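Local coordinates for protein amidase (Bacillus anthracis, PDB 5EWQ) that probably hydrolyses carboxylic acid amides to the acid and ammonia, as a member of the amidase signature family, at residues 43-48 and 69-74; 83-88 and 214-219; 93-98 and 161-166; 21-26 and 79-84; 52-57 and 104-109. All coordinates share one frame; numbering follows the deposited sequence.

Interaction 1: residues 43-48 and 69-74; sequences KEVVNA and SIYLFR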
# COMPACT_ATOMS: atom_id res chain seq x y z
N LYS A 43 19.76 1.08 -15.79
CA LYS A 43 18.93 1.21 -16.98
C LYS A 43 18.25 -0.10 -17.35
O LYS A 43 17.25 -0.11 -18.07
CB LYS A 43 19.76 1.72 -18.16
CG LYS A 43 20.40 3.08 -17.94
CD LYS A 43 21.19 3.52 -19.15
N GLU A 44 18.80 -1.21 -16.86
CA GLU A 44 18.27 -2.53 -17.17
C GLU A 44 17.32 -3.02 -16.08
O GLU A 44 16.55 -3.96 -16.29
CB GLU A 44 19.42 -3.53 -17.35
CG GLU A 44 19.09 -4.71 -18.25
CD GLU A 44 19.16 -4.36 -19.72
OE1 GLU A 44 19.64 -3.25 -20.05
OE2 GLU A 44 18.73 -5.19 -20.55
N VAL A 45 17.37 -2.37 -14.92
CA VAL A 45 16.56 -2.77 -13.77
C VAL A 45 15.26 -1.96 -13.68
O VAL A 45 14.20 -2.51 -13.36
CB VAL A 45 17.36 -2.63 -12.45
CG1 VAL A 45 16.43 -2.58 -11.25
CG2 VAL A 45 18.35 -3.78 -12.32
N VAL A 46 15.36 -0.67 -13.96
CA VAL A 46 14.20 0.23 -13.89
C VAL A 46 13.05 -0.26 -14.78
O VAL A 46 13.26 -0.60 -15.94
CB VAL A 46 14.59 1.67 -14.29
CG1 VAL A 46 13.35 2.52 -14.51
CG2 VAL A 46 15.50 2.29 -13.24
N ASN A 47 11.85 -0.30 -14.19
CA ASN A 47 10.62 -0.69 -14.87
C ASN A 47 10.60 -2.16 -15.29
O ASN A 47 9.76 -2.57 -16.09
CB ASN A 47 10.37 0.21 -16.09
CG ASN A 47 8.91 0.23 -16.52
OD1 ASN A 47 8.01 0.07 -15.69
ND2 ASN A 47 8.68 0.41 -17.81
N ALA A 48 11.52 -2.94 -14.75
CA ALA A 48 11.55 -4.38 -15.02
C ALA A 48 10.77 -5.13 -13.94
O ALA A 48 10.88 -4.81 -12.75
CB ALA A 48 12.98 -4.89 -15.10
N SER A 69 21.93 -2.22 -4.42
CA SER A 69 22.78 -1.04 -4.57
C SER A 69 22.12 0.03 -5.44
O SER A 69 22.20 1.22 -5.15
CB SER A 69 24.14 -1.42 -5.16
OG SER A 69 24.00 -1.87 -6.49
N ILE A 70 21.47 -0.42 -6.52
CA ILE A 70 20.80 0.49 -7.44
C ILE A 70 19.67 1.25 -6.75
O ILE A 70 19.57 2.47 -6.87
CB ILE A 70 20.24 -0.26 -8.66
CG1 ILE A 70 21.37 -0.91 -9.45
CG2 ILE A 70 19.44 0.68 -9.55
CD1 ILE A 70 20.89 -1.73 -10.63
N TYR A 71 18.84 0.52 -6.02
CA TYR A 71 17.71 1.11 -5.31
C TYR A 71 18.17 2.13 -4.27
O TYR A 71 17.64 3.23 -4.20
CB TYR A 71 16.87 0.02 -4.65
CG TYR A 71 16.09 -0.81 -5.64
CD1 TYR A 71 15.42 -0.21 -6.71
CD2 TYR A 71 16.02 -2.19 -5.53
CE1 TYR A 71 14.71 -0.96 -7.62
CE2 TYR A 71 15.32 -2.95 -6.44
CZ TYR A 71 14.66 -2.33 -7.48
OH TYR A 71 13.95 -3.08 -8.39
N LEU A 72 19.17 1.75 -3.47
CA LEU A 72 19.73 2.64 -2.46
C LEU A 72 20.31 3.89 -3.11
O LEU A 72 20.20 4.99 -2.57
CB LEU A 72 20.80 1.92 -1.64
CG LEU A 72 20.34 0.75 -0.78
CD1 LEU A 72 21.53 0.13 -0.05
CD2 LEU A 72 19.26 1.18 0.20
N PHE A 73 20.93 3.71 -4.27
CA PHE A 73 21.52 4.82 -5.01
C PHE A 73 20.43 5.75 -5.54
O PHE A 73 20.59 6.97 -5.54
CB PHE A 73 22.38 4.30 -6.16
CG PHE A 73 23.00 5.38 -7.00
CD1 PHE A 73 24.00 6.19 -6.48
CD2 PHE A 73 22.58 5.59 -8.30
CE1 PHE A 73 24.57 7.18 -7.25
CE2 PHE A 73 23.15 6.58 -9.08
CZ PHE A 73 24.15 7.38 -8.55
N ARG A 74 19.32 5.17 -5.99
CA ARG A 74 18.21 5.95 -6.51
C ARG A 74 17.49 6.71 -5.40
O ARG A 74 17.08 7.85 -5.59
CB ARG A 74 17.22 5.05 -7.26
CG ARG A 74 17.76 4.49 -8.56
CD ARG A 74 16.69 3.69 -9.30
NE ARG A 74 15.53 4.51 -9.62
CZ ARG A 74 15.41 5.25 -10.72
NH1 ARG A 74 16.39 5.27 -11.61
NH2 ARG A 74 14.32 5.97 -10.93

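Interaction 2: residues 83-88 and 214-219; sequences ITLNSV and ADFAPL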
# COMPACT_ATOMS: atom_id res chain seq x y z
N ILE A 83 14.97 15.59 -7.23
CA ILE A 83 13.56 15.92 -7.19
C ILE A 83 13.02 15.79 -5.76
O ILE A 83 12.03 16.43 -5.40
CB ILE A 83 12.74 15.02 -8.15
CG1 ILE A 83 11.32 15.55 -8.33
CG2 ILE A 83 12.74 13.57 -7.68
CD1 ILE A 83 11.26 16.93 -8.95
N THR A 84 13.70 14.98 -4.95
CA THR A 84 13.40 14.82 -3.53
C THR A 84 11.93 14.50 -3.27
O THR A 84 11.19 15.33 -2.76
CB THR A 84 13.79 16.08 -2.74
OG1 THR A 84 15.03 16.61 -3.24
CG2 THR A 84 13.94 15.76 -1.25
N LEU A 85 11.53 13.28 -3.63
CA LEU A 85 10.15 12.85 -3.45
C LEU A 85 9.82 12.65 -1.97
O LEU A 85 8.66 12.77 -1.57
CB LEU A 85 9.88 11.56 -4.23
CG LEU A 85 10.16 11.61 -5.73
CD1 LEU A 85 9.87 10.27 -6.38
CD2 LEU A 85 9.34 12.71 -6.39
N ASN A 86 10.85 12.33 -1.19
CA ASN A 86 10.71 12.12 0.25
C ASN A 86 9.63 11.09 0.57
O ASN A 86 8.62 11.40 1.20
CB ASN A 86 10.40 13.44 0.96
CG ASN A 86 10.61 13.35 2.46
OD1 ASN A 86 11.35 12.50 2.95
ND2 ASN A 86 9.96 14.25 3.21
N SER A 87 9.84 9.85 0.12
CA SER A 87 8.86 8.79 0.30
C SER A 87 9.41 7.66 1.16
O SER A 87 8.70 6.69 1.45
CB SER A 87 8.41 8.25 -1.05
OG SER A 87 9.50 7.65 -1.74
N VAL A 88 10.67 7.78 1.57
CA VAL A 88 11.31 6.76 2.38
C VAL A 88 11.61 7.27 3.78
O VAL A 88 12.29 8.29 3.94
CB VAL A 88 12.62 6.26 1.73
CG1 VAL A 88 13.29 5.22 2.61
CG2 VAL A 88 12.34 5.70 0.35
N ALA A 214 8.67 5.10 -8.60
CA ALA A 214 9.94 5.71 -8.94
C ALA A 214 11.07 4.68 -8.96
O ALA A 214 12.25 5.05 -9.00
CB ALA A 214 10.27 6.83 -7.96
N ASP A 215 10.70 3.41 -8.94
CA ASP A 215 11.65 2.30 -8.96
C ASP A 215 12.67 2.38 -7.83
O ASP A 215 13.87 2.21 -8.05
CB ASP A 215 12.37 2.23 -10.30
CG ASP A 215 11.45 1.82 -11.44
OD1 ASP A 215 10.81 2.72 -12.04
OD2 ASP A 215 11.35 0.61 -11.73
N PHE A 216 12.19 2.65 -6.62
CA PHE A 216 13.03 2.61 -5.43
C PHE A 216 12.99 1.20 -4.84
O PHE A 216 13.78 0.87 -3.95
CB PHE A 216 12.58 3.64 -4.39
CG PHE A 216 12.71 5.06 -4.85
CD1 PHE A 216 13.63 5.41 -5.82
CD2 PHE A 216 11.90 6.05 -4.31
CE1 PHE A 216 13.75 6.72 -6.24
CE2 PHE A 216 12.02 7.36 -4.73
CZ PHE A 216 12.95 7.70 -5.70
N ALA A 217 12.07 0.39 -5.35
CA ALA A 217 11.88 -0.98 -4.89
C ALA A 217 10.99 -1.73 -5.88
O ALA A 217 10.13 -1.12 -6.53
CB ALA A 217 11.27 -1.00 -3.50
N PRO A 218 11.18 -3.05 -6.00
CA PRO A 218 10.34 -3.84 -6.90
C PRO A 218 8.93 -4.00 -6.35
O PRO A 218 7.96 -3.90 -7.10
CB PRO A 218 11.06 -5.20 -6.95
CG PRO A 218 12.40 -4.98 -6.33
CD PRO A 218 12.21 -3.87 -5.35
N LEU A 219 8.84 -4.23 -5.05
CA LEU A 219 7.56 -4.46 -4.39
C LEU A 219 7.43 -3.61 -3.13
O LEU A 219 8.43 -3.13 -2.59
CB LEU A 219 7.40 -5.94 -4.04
CG LEU A 219 7.54 -6.90 -5.22
CD1 LEU A 219 7.51 -8.34 -4.74
CD2 LEU A 219 6.44 -6.66 -6.24

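Interaction 3: residues 93-98 and 161-166; sequences PNAMEE and FVLGKA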
# COMPACT_ATOMS: atom_id res chain seq x y z
N PRO A 93 20.08 -0.84 7.43
CA PRO A 93 21.55 -0.73 7.39
C PRO A 93 22.20 -2.07 7.04
O PRO A 93 23.35 -2.10 6.61
CB PRO A 93 21.91 -0.30 8.81
CG PRO A 93 20.79 -0.81 9.65
CD PRO A 93 19.56 -0.69 8.80
N ASN A 94 21.45 -3.15 7.22
CA ASN A 94 21.95 -4.49 6.91
C ASN A 94 21.40 -4.99 5.57
O ASN A 94 21.46 -6.19 5.29
CB ASN A 94 21.58 -5.47 8.02
CG ASN A 94 22.10 -5.04 9.38
OD1 ASN A 94 23.16 -4.43 9.48
ND2 ASN A 94 21.36 -5.37 10.43
N ALA A 95 20.88 -4.07 4.76
CA ALA A 95 20.28 -4.43 3.48
C ALA A 95 21.28 -5.11 2.55
O ALA A 95 20.94 -6.05 1.84
CB ALA A 95 19.70 -3.19 2.81
N MSE A 96 22.52 -4.62 2.56
CA MSE A 96 23.57 -5.19 1.73
C MSE A 96 24.08 -6.50 2.30
O MSE A 96 24.34 -7.45 1.57
CB MSE A 96 24.72 -4.19 1.56
CG MSE A 96 24.35 -2.94 0.79
SE MSE A 96 23.97 -3.29 -1.09
CE MSE A 96 25.49 -2.36 -1.88
N GLU A 97 24.23 -6.55 3.62
CA GLU A 97 24.72 -7.75 4.30
C GLU A 97 23.76 -8.91 4.11
O GLU A 97 24.18 -10.06 3.96
CB GLU A 97 24.94 -7.48 5.79
CG GLU A 97 25.50 -8.66 6.56
CD GLU A 97 25.99 -8.28 7.94
OE1 GLU A 97 25.15 -8.21 8.87
OE2 GLU A 97 27.20 -8.05 8.10
N GLU A 98 22.47 -8.61 4.10
CA GLU A 98 21.45 -9.63 3.87
C GLU A 98 21.40 -10.00 2.39
O GLU A 98 21.13 -11.15 2.04
CB GLU A 98 20.08 -9.14 4.34
CG GLU A 98 19.97 -8.92 5.84
CD GLU A 98 18.64 -8.32 6.25
OE1 GLU A 98 17.68 -8.40 5.46
OE2 GLU A 98 18.56 -7.77 7.37
N PHE A 161 13.55 -9.80 1.70
CA PHE A 161 14.05 -9.04 2.84
C PHE A 161 13.56 -7.60 2.78
O PHE A 161 13.30 -7.08 1.69
CB PHE A 161 15.57 -9.09 2.90
CG PHE A 161 16.25 -8.28 1.83
CD1 PHE A 161 16.42 -8.80 0.56
CD2 PHE A 161 16.73 -7.01 2.10
CE1 PHE A 161 17.04 -8.06 -0.43
CE2 PHE A 161 17.36 -6.26 1.12
CZ PHE A 161 17.51 -6.79 -0.15
N VAL A 162 13.44 -6.96 3.94
CA VAL A 162 12.96 -5.59 4.00
C VAL A 162 14.07 -4.60 3.66
O VAL A 162 15.03 -4.44 4.41
CB VAL A 162 12.39 -5.25 5.38
CG1 VAL A 162 11.84 -3.83 5.39
CG2 VAL A 162 11.31 -6.25 5.77
N LEU A 163 13.93 -3.93 2.51
CA LEU A 163 14.89 -2.94 2.07
C LEU A 163 14.83 -1.69 2.95
O LEU A 163 15.86 -1.12 3.32
CB LEU A 163 14.65 -2.56 0.61
CG LEU A 163 15.51 -1.43 0.04
CD1 LEU A 163 16.98 -1.80 0.06
CD2 LEU A 163 15.06 -1.06 -1.36
N GLY A 164 13.61 -1.27 3.28
CA GLY A 164 13.40 -0.10 4.11
C GLY A 164 11.93 0.14 4.39
O GLY A 164 11.10 -0.74 4.17
N LYS A 165 11.61 1.34 4.86
CA LYS A 165 10.22 1.67 5.17
C LYS A 165 9.76 2.92 4.42
O LYS A 165 10.55 3.83 4.16
CB LYS A 165 10.04 1.85 6.68
CG LYS A 165 10.22 0.55 7.45
CD LYS A 165 9.92 0.71 8.92
CE LYS A 165 10.02 -0.63 9.63
NZ LYS A 165 9.78 -0.52 11.10
N ALA A 166 8.48 2.95 4.08
CA ALA A 166 7.93 4.00 3.23
C ALA A 166 7.20 5.07 4.03
O ALA A 166 6.64 4.80 5.10
CB ALA A 166 7.00 3.41 2.20

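Interaction 4: residues 21-26 and 79-84; sequences RVLQPI and DQNGIT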
# COMPACT_ATOMS: atom_id res chain seq x y z
N ARG A 21 18.62 10.44 8.26
CA ARG A 21 18.05 9.18 8.71
C ARG A 21 18.10 8.14 7.59
O ARG A 21 18.23 6.94 7.84
CB ARG A 21 16.61 9.39 9.19
CG ARG A 21 15.87 8.12 9.56
CD ARG A 21 14.43 8.41 9.96
NE ARG A 21 14.35 9.07 11.26
CZ ARG A 21 14.19 8.43 12.41
NH1 ARG A 21 14.09 7.11 12.43
NH2 ARG A 21 14.12 9.11 13.55
N VAL A 22 17.99 8.62 6.36
CA VAL A 22 17.97 7.75 5.19
C VAL A 22 19.33 7.72 4.48
O VAL A 22 19.79 6.66 4.06
CB VAL A 22 16.88 8.20 4.19
CG1 VAL A 22 16.96 7.39 2.90
CG2 VAL A 22 15.50 8.06 4.82
N LEU A 23 19.96 8.88 4.37
CA LEU A 23 21.22 9.01 3.64
C LEU A 23 22.37 8.25 4.28
O LEU A 23 23.14 7.58 3.58
CB LEU A 23 21.59 10.49 3.50
CG LEU A 23 20.69 11.33 2.60
CD1 LEU A 23 21.18 12.76 2.53
CD2 LEU A 23 20.61 10.72 1.20
N GLN A 24 22.50 8.35 5.60
CA GLN A 24 23.61 7.71 6.31
C GLN A 24 23.60 6.18 6.22
O GLN A 24 24.66 5.58 6.03
CB GLN A 24 23.62 8.15 7.78
CG GLN A 24 24.23 9.53 7.99
CD GLN A 24 24.21 9.96 9.44
OE1 GLN A 24 23.63 9.28 10.29
NE2 GLN A 24 24.85 11.09 9.73
N PRO A 25 22.43 5.53 6.37
CA PRO A 25 22.46 4.08 6.12
C PRO A 25 22.84 3.75 4.69
O PRO A 25 23.50 2.74 4.44
CB PRO A 25 21.02 3.65 6.42
CG PRO A 25 20.51 4.66 7.37
CD PRO A 25 21.14 5.96 6.94
N ILE A 26 22.44 4.61 3.75
CA ILE A 26 22.79 4.43 2.34
C ILE A 26 24.28 4.71 2.12
O ILE A 26 24.97 3.93 1.46
CB ILE A 26 21.96 5.36 1.44
CG1 ILE A 26 20.49 4.94 1.46
CG2 ILE A 26 22.48 5.33 0.01
CD1 ILE A 26 19.59 5.82 0.61
N ASP A 79 15.08 10.43 -3.96
CA ASP A 79 14.11 10.52 -2.87
C ASP A 79 14.52 11.56 -1.82
O ASP A 79 13.69 12.33 -1.35
CB ASP A 79 13.93 9.16 -2.20
CG ASP A 79 12.81 9.16 -1.17
OD1 ASP A 79 11.63 9.02 -1.56
OD2 ASP A 79 13.11 9.30 0.04
N GLN A 80 15.80 11.57 -1.47
CA GLN A 80 16.30 12.52 -0.48
C GLN A 80 17.13 13.63 -1.14
O GLN A 80 17.56 14.57 -0.49
CB GLN A 80 17.14 11.80 0.58
CG GLN A 80 16.35 10.77 1.37
CD GLN A 80 15.17 11.36 2.11
OE1 GLN A 80 15.30 12.37 2.80
NE2 GLN A 80 14.00 10.75 1.94
N ASN A 81 17.34 13.49 -2.45
CA ASN A 81 18.00 14.53 -3.23
C ASN A 81 17.35 14.69 -4.60
O ASN A 81 16.39 13.99 -4.91
CB ASN A 81 19.49 14.22 -3.39
CG ASN A 81 20.26 14.35 -2.09
OD1 ASN A 81 20.56 15.46 -1.64
ND2 ASN A 81 20.58 13.22 -1.48
N GLY A 82 17.88 15.60 -5.41
CA GLY A 82 17.32 15.87 -6.72
C GLY A 82 15.89 16.34 -6.63
O GLY A 82 15.61 17.37 -6.01
N ILE A 83 14.97 15.59 -7.23
CA ILE A 83 13.56 15.92 -7.19
C ILE A 83 13.02 15.79 -5.76
O ILE A 83 12.03 16.43 -5.40
CB ILE A 83 12.74 15.02 -8.15
CG1 ILE A 83 11.32 15.55 -8.33
CG2 ILE A 83 12.74 13.57 -7.68
CD1 ILE A 83 11.26 16.93 -8.95
N THR A 84 13.70 14.98 -4.95
CA THR A 84 13.40 14.82 -3.53
C THR A 84 11.93 14.50 -3.27
O THR A 84 11.19 15.33 -2.76
CB THR A 84 13.79 16.08 -2.74
OG1 THR A 84 15.03 16.61 -3.24
CG2 THR A 84 13.94 15.76 -1.25

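Interaction 5: residues 52-57 and 104-109; sequences ELQKMI and QERSRN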
# COMPACT_ATOMS: atom_id res chain seq x y z
N GLU A 52 11.57 -10.70 -14.63
CA GLU A 52 12.66 -10.24 -15.48
C GLU A 52 13.94 -10.02 -14.68
O GLU A 52 15.04 -10.22 -15.18
CB GLU A 52 12.27 -8.94 -16.20
CG GLU A 52 11.08 -9.10 -17.14
CD GLU A 52 10.69 -7.79 -17.79
OE1 GLU A 52 11.43 -6.80 -17.65
OE2 GLU A 52 9.62 -7.75 -18.44
N LEU A 53 13.78 -9.62 -13.42
CA LEU A 53 14.92 -9.42 -12.53
C LEU A 53 15.59 -10.75 -12.19
O LEU A 53 16.80 -10.82 -12.01
CB LEU A 53 14.49 -8.70 -11.25
CG LEU A 53 14.08 -7.23 -11.39
CD1 LEU A 53 13.62 -6.68 -10.05
CD2 LEU A 53 15.22 -6.41 -11.96
N GLN A 54 14.78 -11.80 -12.09
CA GLN A 54 15.29 -13.13 -11.79
C GLN A 54 16.05 -13.70 -12.98
O GLN A 54 16.95 -14.52 -12.82
CB GLN A 54 14.16 -14.07 -11.39
CG GLN A 54 13.35 -13.62 -10.17
CD GLN A 54 14.08 -13.85 -8.85
OE1 GLN A 54 15.25 -14.21 -8.83
NE2 GLN A 54 13.37 -13.63 -7.75
N LYS A 55 15.68 -13.26 -14.18
CA LYS A 55 16.35 -13.70 -15.39
C LYS A 55 17.70 -13.00 -15.56
O LYS A 55 18.64 -13.57 -16.12
CB LYS A 55 15.47 -13.45 -16.62
CG LYS A 55 14.19 -14.27 -16.65
CD LYS A 55 13.35 -13.94 -17.86
N MSE A 56 17.79 -11.77 -15.07
CA MSE A 56 19.01 -10.98 -15.19
C MSE A 56 20.12 -11.52 -14.29
O MSE A 56 21.30 -11.29 -14.54
CB MSE A 56 18.73 -9.52 -14.85
CG MSE A 56 17.92 -8.78 -15.89
SE MSE A 56 17.67 -6.90 -15.43
CE MSE A 56 19.53 -6.43 -15.09
N ILE A 57 19.73 -12.23 -13.23
CA ILE A 57 20.70 -12.77 -12.29
C ILE A 57 20.99 -14.25 -12.57
O ILE A 57 22.01 -14.78 -12.14
CB ILE A 57 20.22 -12.61 -10.84
CG1 ILE A 57 18.91 -13.38 -10.62
CG2 ILE A 57 20.02 -11.14 -10.50
CD1 ILE A 57 18.26 -13.10 -9.29
N GLN A 104 24.94 -15.78 -1.85
CA GLN A 104 25.76 -16.95 -1.53
C GLN A 104 24.92 -18.22 -1.48
O GLN A 104 25.31 -19.26 -2.02
CB GLN A 104 26.49 -16.74 -0.21
CG GLN A 104 27.47 -15.58 -0.20
CD GLN A 104 28.10 -15.36 1.15
OE1 GLN A 104 27.71 -15.97 2.14
NE2 GLN A 104 29.09 -14.47 1.21
N GLU A 105 23.77 -18.13 -0.82
CA GLU A 105 22.89 -19.28 -0.67
C GLU A 105 21.81 -19.30 -1.74
O GLU A 105 20.78 -19.95 -1.58
CB GLU A 105 22.24 -19.28 0.72
CG GLU A 105 23.23 -19.12 1.86
CD GLU A 105 22.55 -19.14 3.22
OE1 GLU A 105 23.13 -18.61 4.19
OE2 GLU A 105 21.43 -19.70 3.32
N ARG A 106 22.05 -18.58 -2.84
CA ARG A 106 21.07 -18.48 -3.91
C ARG A 106 20.81 -19.82 -4.59
O ARG A 106 19.70 -20.35 -4.52
CB ARG A 106 21.51 -17.45 -4.95
CG ARG A 106 20.71 -17.52 -6.24
CD ARG A 106 20.79 -16.23 -7.04
NE ARG A 106 20.19 -16.38 -8.36
CZ ARG A 106 18.88 -16.40 -8.58
NH1 ARG A 106 18.02 -16.27 -7.58
NH2 ARG A 106 18.42 -16.55 -9.82
N SER A 107 21.84 -20.38 -5.22
CA SER A 107 21.69 -21.61 -5.99
C SER A 107 21.31 -22.82 -5.13
O SER A 107 21.00 -23.88 -5.66
CB SER A 107 22.97 -21.90 -6.77
OG SER A 107 24.07 -22.08 -5.88
N ARG A 108 21.35 -22.65 -3.82
CA ARG A 108 21.06 -23.74 -2.90
C ARG A 108 19.69 -23.60 -2.23
O ARG A 108 19.02 -24.60 -1.96
CB ARG A 108 22.15 -23.84 -1.83
N ASN A 109 19.28 -22.36 -1.96
CA ASN A 109 18.05 -22.13 -1.21
C ASN A 109 16.94 -21.44 -2.00
O ASN A 109 15.86 -21.18 -1.47
CB ASN A 109 18.36 -21.30 0.04

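Interaction 1: residues 43-48 and 69-74
The guanidinium of R74 packs against V46 and is gripped by more than one polar partner. Its NH1 makes a salt bridge with E42, the residue just before segment 43-48. Its NH2 is hydrogen-bonded to the backbone oxygen of A214. These bonds fix the rotation of the flat group, and one of its faces meets V46. CG2 of V46 sits above that face, offset toward the rim, 3.5 Å from NH1 of R74. The two side chains cross at about a right angle. A bend in the R74 chain at chi3 (59°) turns the guanidinium off the line of its methylenes.

The contact is helix packing. The last turn of helix 35-45 lies against the middle of helix 64-79. V46 is the first residue beyond the helical backbone, and a type II beta turn runs from V45 to A48, with A48 N bonded to V45 O at 3.0 Å.

V45 carries the apolar half. Its two methyls part company: CG2 reaches CD1 of I70 at 3.7 Å, while CG1 meets OH of Y71 at 3.8 Å. CG1 approaches the tyrosine ring obliquely. Helix 50-58 adds L53 and M56 to the surroundings of V45.

Interaction 2: residues 83-88 and 214-219
F216 turns its side chain toward L85 and S87. Its CB starts the ring off in their direction, and CG, anti to the carbonyl carbon (chi1 -64°), carries the ring on to them. One edge of the ring then runs past S87. CD2 of F216 lies 3.9 Å from OG of S87, and the hydroxyl oxygen sits near the plane of the ring. CE2 is the shared atom: it is also 3.9 Å from that OG and 4.0 Å from CD1 of L85. At the tip, CZ of F216 has the same leucine methyl at 4.1 Å. The methyl comes in obliquely. It also touches CB of A214 at 3.8 Å, and this CB lies over one face of the F216 ring.

Both segments are largely loop. Segment 83-88 leads into strand 88-91, and segment 214-219 into strand 219-223. The contact therefore joins the approaches to two strands of the main sheet. T210 of helix 206-213 packs on both L85 and S87.

No hydrogen bond crosses between the segments. The buried hydroxyl of S87 is hydrogen-bonded to D79, so its polar demand is met there. Toward F216 it offers an oxygen to ring hydrogens, probably a weakly favourable edge contact within packing that is otherwise dispersive.

Interaction 3: residues 93-98 and 161-166
F161 meets two residues of helix 95-104, E98 and A95. OE1 of E98 lies 3.4 Å from CB of F161 and 3.8 Å from its CD2. The carboxylate and the ring are turned steeply against each other, with their planes 78° apart. The oxygen comes to the ring obliquely. Further along the same side of the ring, CE2 of F161 is 3.7 Å from the backbone oxygen of A95 and 4.2 Å from its CB. That CB also touches CD1 of L163 at 4.1 Å, so the small alanine side chain lies against both F161 and L163. CB of L163 points away from the helix, but the leucine reaches back with its CD1 methyl. With chi1 at 72°, F161 holds its ring between its own backbone N and carbonyl carbon, and this brings the ring alongside the first helical turn.

The next shell is centred on N92. Its ND2 is hydrogen-bonded to the backbone oxygen of V162 and makes a weak bond to OE2 of E98. Its OD1 accepts from N of N94. One asparagine thus ties the start of the helix to the strand. The helix opens with E98 N bonded to N94 O at 2.9 Å, and N94 stands at the N-cap position.

Strand 161-166 runs between strand 88-91, which is antiparallel to it, and strand 118-122, which is parallel. Helix 64-79 packs here as well, with T68 touching F161, L163 and the selenomethionine M96.

Interaction 4: residues 21-26 and 79-84
V22 and L23 of helix 20-28 pack on Q80 and N81, in the loop that connects helix 64-79 to strand 88-91. The loop contains a type II' beta turn from N81 to T84, with G82 at the position that needs positive phi. It is closed by T84 N bonded to N81 O at 2.9 Å.

The contact is made largely by the aliphatic part of Q80. CG1 of V22 touches its CG at 3.8 Å, and CD2 of L23 touches its CB at 3.7 Å. V22 and Q80 cross at about a right angle. The same leucine methyl also reaches ND2 of N81, whose hydrogen bond goes to the backbone oxygen of Q76.

Q80 is bent at chi2 (-59°), so its amide folds back toward D79. NE2 of Q80 donates to OD2 of D79 at 2.6 Å, meeting the oxygen on the anti side and somewhat out of the carboxylate plane. OE1 of Q80 is bonded to K187. The glutamine is thus anchored at its polar end and shows its methylenes to the helix.

Within the turn, OG1 of T84 donates to the backbone oxygen of G82 at 2.9 Å, from well above the carbonyl plane.

Interaction 5: residues 52-57 and 104-109
I57 covers one face of the R106 guanidinium with its CG1-CD1 branch. Its CD1 methyl sits above the centre of the group, 3.4 Å from CZ of R106. NE, NH1 and NH2 of R106 all lie within 3.9 Å of the same CD1 of I57. CG1 of I57 is over this face too, 3.3 Å from NH2 of the arginine. With chi1 at 61°, the branch leaves CB between the backbone N and the carbonyl carbon of I57, and this carries CG1 and CD1 out over the cation. The two side chains cross at a slant.

R106 reaches over with its chain extended from CG to NE, and CG is anti to its backbone N (chi1 167°). This places the charged end at helix 50-58, well away from the short helix 106-109 that bears it. NH2 is held there by a salt bridge with D58, the residue next to I57. The bond to D58 probably fixes how the guanidinium is turned and so keeps its face toward the isoleucine.

Q54 is the third member. Its amide is nearly parallel to the guanidinium, with the planes 18° apart, but OE1 of Q54 stays 3.7 Å from NH1 of R106 and makes no hydrogen bond to it. OE1 is bonded to the hydroxyl of Y64 instead, and NE2 to the backbone oxygen of N113.

The contact joins helix 50-58 to helix 106-109, and helix 64-79 flanks it, with Y64 touching I57 and L67 touching L53.

How the interactions relate
Interaction 4 closes the first loop along the chain, joining helix 20-28 to the loop at 79-84. Interaction 1 is nested inside it and ties helix 35-45 to helix 64-79. Interaction 5 starts between the segments of interaction 1 and ends at 104-109, so it crosses interactions 1 and 4. It also crosses interactions 2 and 3. It joins helix 50-58 to helix 106-109. Interaction 2 begins where interaction 4 ends, sharing I83 and T84, and encloses interaction 3, which packs helix 95-104 on strand 161-166. Interactions 1 and 2 meet through N47 and D215. Interactions 2 and 3 reach the main sheet, and interaction 4 holds the loop before its strand 88-91.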